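Local coordinates for protein putative immunoglobulin A1 protease (Bacteroides ovatus, PDB 3N6Z) that is probably an immunoglobulin A1 protease-like hydrolase, of unproven activity, built on a body of stacked short parallel strands consistent with a beta-solenoid, at residues I340-N345 with W349-N354. Sequence-based numbering, arbitrary orientation.
Sequences IIVAWN and WKKGTN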
ATOM      1  N   ILE A 340     -19.463  -9.024  -3.983  1.00 12.11           N
ATOM      2  CA  ILE A 340     -19.283  -8.012  -2.959  1.00 11.10           C
ATOM      3  C   ILE A 340     -18.284  -6.939  -3.416  1.00 10.80           C
ATOM      4  O   ILE A 340     -18.540  -5.732  -3.308  1.00 11.29           O
ATOM      5  CB  ILE A 340     -18.847  -8.657  -1.606  1.00 10.99           C
ATOM      6  CG1 ILE A 340     -20.023  -9.471  -0.999  1.00 11.46           C
ATOM      7  CG2 ILE A 340     -18.341  -7.613  -0.627  1.00 12.39           C
ATOM      8  CD1 ILE A 340     -19.576 -10.402   0.116  1.00 12.05           C
ATOM      9  N   ILE A 341     -17.131  -7.393  -3.893  1.00 10.11           N
ATOM     10  CA  ILE A 341     -16.030  -6.500  -4.281  1.00  9.51           C
ATOM     11  C   ILE A 341     -16.440  -5.603  -5.450  1.00 11.99           C
ATOM     12  O   ILE A 341     -16.273  -4.394  -5.387  1.00 11.31           O
ATOM     13  CB  ILE A 341     -14.765  -7.302  -4.593  1.00  9.05           C
ATOM     14  CG1 ILE A 341     -14.198  -7.959  -3.312  1.00  9.08           C
ATOM     15  CG2 ILE A 341     -13.693  -6.406  -5.264  1.00  9.97           C
ATOM     16  CD1 ILE A 341     -13.173  -9.093  -3.537  1.00 10.93           C
ATOM     17  N   VAL A 342     -17.037  -6.180  -6.491  1.00 12.19           N
ATOM     18  CA  VAL A 342     -17.428  -5.355  -7.638  1.00 13.19           C
ATOM     19  C   VAL A 342     -18.455  -4.292  -7.219  1.00 14.63           C
ATOM     20  O   VAL A 342     -18.400  -3.163  -7.672  1.00 15.64           O
ATOM     21  CB  VAL A 342     -17.912  -6.211  -8.816  1.00 14.73           C
ATOM     22  CG1 VAL A 342     -18.537  -5.361  -9.920  1.00 18.18           C
ATOM     23  CG2 VAL A 342     -16.749  -7.050  -9.352  1.00 14.35           C
ATOM     24  N   ALA A 343     -19.372  -4.650  -6.318  1.00 13.83           N
ATOM     25  CA  ALA A 343     -20.370  -3.696  -5.820  1.00 15.04           C
ATOM     26  C   ALA A 343     -19.803  -2.496  -5.048  1.00 14.66           C
ATOM     27  O   ALA A 343     -20.465  -1.459  -4.900  1.00 17.58           O
ATOM     28  CB  ALA A 343     -21.455  -4.455  -4.983  1.00 16.42           C
ATOM     29  N   TRP A 344     -18.571  -2.597  -4.566  1.00 13.46           N
ATOM     30  CA  TRP A 344     -17.897  -1.447  -3.974  1.00 14.65           C
ATOM     31  C   TRP A 344     -17.850  -0.228  -4.887  1.00 15.74           C
ATOM     32  O   TRP A 344     -18.023   0.909  -4.417  1.00 17.48           O
ATOM     33  CB  TRP A 344     -16.496  -1.788  -3.491  1.00 13.99           C
ATOM     34  CG  TRP A 344     -16.423  -2.763  -2.411  1.00 12.16           C
ATOM     35  CD1 TRP A 344     -17.438  -3.172  -1.563  1.00 14.05           C
ATOM     36  CD2 TRP A 344     -15.281  -3.543  -2.057  1.00 11.44           C
ATOM     37  NE1 TRP A 344     -16.980  -4.127  -0.693  1.00 12.39           N
ATOM     38  CE2 TRP A 344     -15.659  -4.369  -0.971  1.00 10.94           C
ATOM     39  CE3 TRP A 344     -13.966  -3.606  -2.539  1.00 10.42           C
ATOM     40  CZ2 TRP A 344     -14.778  -5.259  -0.378  1.00 11.18           C
ATOM     41  CZ3 TRP A 344     -13.075  -4.482  -1.928  1.00 10.68           C
ATOM     42  CH2 TRP A 344     -13.491  -5.295  -0.861  1.00 11.12           C
ATOM     43  N   ASN A 345     -17.618  -0.471  -6.175  1.00 15.33           N
ATOM     44  CA  ASN A 345     -17.694   0.575  -7.188  1.00 15.96           C
ATOM     45  C   ASN A 345     -17.706  -0.078  -8.562  1.00 16.29           C
ATOM     46  O   ASN A 345     -16.657  -0.376  -9.129  1.00 15.14           O
ATOM     47  CB  ASN A 345     -16.553   1.599  -7.095  1.00 17.04           C
ATOM     48  CG  ASN A 345     -16.688   2.687  -8.141  1.00 21.21           C
ATOM     49  OD1 ASN A 345     -17.619   2.651  -8.939  1.00 21.08           O
ATOM     50  ND2 ASN A 345     -15.756   3.627  -8.159  1.00 26.01           N
ATOM     51  N   TRP A 349     -14.351  -1.519 -10.547  1.00 12.82           N
ATOM     52  CA  TRP A 349     -14.056  -2.928 -10.390  1.00 12.64           C
ATOM     53  C   TRP A 349     -14.745  -3.772 -11.468  1.00 14.02           C
ATOM     54  O   TRP A 349     -15.817  -3.417 -11.983  1.00 15.49           O
ATOM     55  CB  TRP A 349     -14.489  -3.403  -9.030  1.00 11.66           C
ATOM     56  CG  TRP A 349     -13.827  -2.758  -7.854  1.00 11.49           C
ATOM     57  CD1 TRP A 349     -14.309  -1.713  -7.127  1.00 10.56           C
ATOM     58  CD2 TRP A 349     -12.619  -3.180  -7.199  1.00  9.39           C
ATOM     59  NE1 TRP A 349     -13.477  -1.454  -6.056  1.00 10.46           N
ATOM     60  CE2 TRP A 349     -12.438  -2.345  -6.078  1.00 10.14           C
ATOM     61  CE3 TRP A 349     -11.693  -4.207  -7.441  1.00  9.57           C
ATOM     62  CZ2 TRP A 349     -11.367  -2.489  -5.203  1.00  8.29           C
ATOM     63  CZ3 TRP A 349     -10.627  -4.347  -6.592  1.00  9.31           C
ATOM     64  CH2 TRP A 349     -10.472  -3.494  -5.483  1.00  9.00           C
ATOM     65  N   LYS A 350     -14.127  -4.900 -11.801  1.00 12.77           N
ATOM     66  CA  LYS A 350     -14.761  -5.928 -12.648  1.00 14.54           C
ATOM     67  C   LYS A 350     -14.325  -7.301 -12.203  1.00 14.82           C
ATOM     68  O   LYS A 350     -13.289  -7.447 -11.545  1.00 15.22           O
ATOM     69  CB  LYS A 350     -14.441  -5.723 -14.134  1.00 16.31           C
ATOM     70  CG  LYS A 350     -12.965  -5.943 -14.516  1.00 18.24           C
ATOM     71  CD  LYS A 350     -12.762  -5.955 -16.030  1.00 20.53           C
ATOM     72  CE  LYS A 350     -11.289  -6.126 -16.395  1.00 25.47           C
ATOM     73  NZ  LYS A 350     -11.065  -6.104 -17.884  1.00 30.56           N
ATOM     74  N   LYS A 351     -15.116  -8.318 -12.562  1.00 16.58           N
ATOM     75  CA  LYS A 351     -14.732  -9.680 -12.267  1.00 19.52           C
ATOM     76  C   LYS A 351     -13.596 -10.053 -13.215  1.00 20.56           C
ATOM     77  O   LYS A 351     -13.591  -9.663 -14.386  1.00 24.57           O
ATOM     78  CB  LYS A 351     -15.944 -10.640 -12.358  1.00 23.69           C
ATOM     79  CG  LYS A 351     -16.898 -10.395 -11.218  1.00 29.17           C
ATOM     80  CD  LYS A 351     -18.056 -11.368 -11.142  1.00 34.03           C
ATOM     81  CE  LYS A 351     -19.116 -10.789 -10.221  1.00 36.29           C
ATOM     82  NZ  LYS A 351     -20.258 -11.709 -10.080  1.00 39.87           N
ATOM     83  N   GLY A 352     -12.609 -10.761 -12.695  1.00 23.62           N
ATOM     84  CA  GLY A 352     -11.498 -11.236 -13.485  1.00 26.38           C
ATOM     85  C   GLY A 352     -11.842 -12.639 -13.960  1.00 29.27           C
ATOM     86  O   GLY A 352     -12.668 -13.346 -13.355  1.00 29.65           O
ATOM     87  N   THR A 353     -11.186 -13.054 -15.029  1.00 33.32           N
ATOM     88  CA  THR A 353     -11.508 -14.350 -15.655  1.00 35.79           C
ATOM     89  C   THR A 353     -11.193 -15.551 -14.725  1.00 35.41           C
ATOM     90  O   THR A 353     -11.883 -16.581 -14.784  1.00 37.54           O
ATOM     91  CB  THR A 353     -10.820 -14.479 -17.024  1.00 37.72           C
ATOM     92  OG1 THR A 353      -9.398 -14.473 -16.851  1.00 41.96           O
ATOM     93  CG2 THR A 353     -11.224 -13.301 -17.927  1.00 38.47           C
ATOM     94  N   ASN A 354     -10.216 -15.382 -13.824  1.00 33.07           N
ATOM     95  CA  ASN A 354      -9.870 -16.396 -12.807  1.00 30.62           C
ATOM     96  C   ASN A 354     -10.583 -16.240 -11.441  1.00 29.17           C
ATOM     97  O   ASN A 354     -10.186 -16.868 -10.457  1.00 31.26           O
ATOM     98  CB  ASN A 354      -8.351 -16.416 -12.601  1.00 30.92           C
ATOM     99  CG  ASN A 354      -7.820 -15.109 -12.055  1.00 31.78           C
ATOM    100  OD1 ASN A 354      -8.599 -14.173 -11.803  1.00 27.92           O
ATOM    101  ND2 ASN A 354      -6.499 -15.018 -11.903  1.00 30.09           N
TER
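The indole of W349 takes two side chains of the helix on one face. CG2 of I341 lies over the six-membered ring, 3.9 Å from its centroid, in a CH-pi contact 19° off the ring normal. On the same face, toward the rim, W344 brings its ring edge, with CE3 of W344 3.9 Å from CZ2 of W349. The two rings form an offset edge-to-face pair, with planes at 77°. The W344 ring has CA of I341 over the centre of one face, and CZ2 of W349 at its edge. At chi1 -68°, CG1 of I341 turns beside the backbone N, which leaves CG2 opposite that N, over the indole. The five-membered end of W349 faces the turn: O of N345 sits near the ring plane at the edge, 3.4 Å from CD1 of W349. That same oxygen accepts the W349 N-H at 2.9 Å. The bond is essentially straight, and joins the loop residue N345 to W349 at the start of strand 349-350. V342 adds its backbone, with CA of V342 3.8 Å from CB of W349. Its CG2 packs against CG of K351 at 3.8 Å. The extended K351 chain then carries NZ to a hydrogen bond with N339. With the indole of W349 cut back to an alanine, the gap opened beside I341 CG2 and the W344 edge would probably let both side chains shift, and N203 OD1 would lose its N-H partner. F359 also meets W349 edge-to-face. Thus the contact folds helix 334-344 onto strand 349-350, which pairs antiparallel with 358-359. Y238 of strand 237-239 touches both I341 and W349, so this small helix-and-hairpin unit packs against the side of the parallel-stranded body.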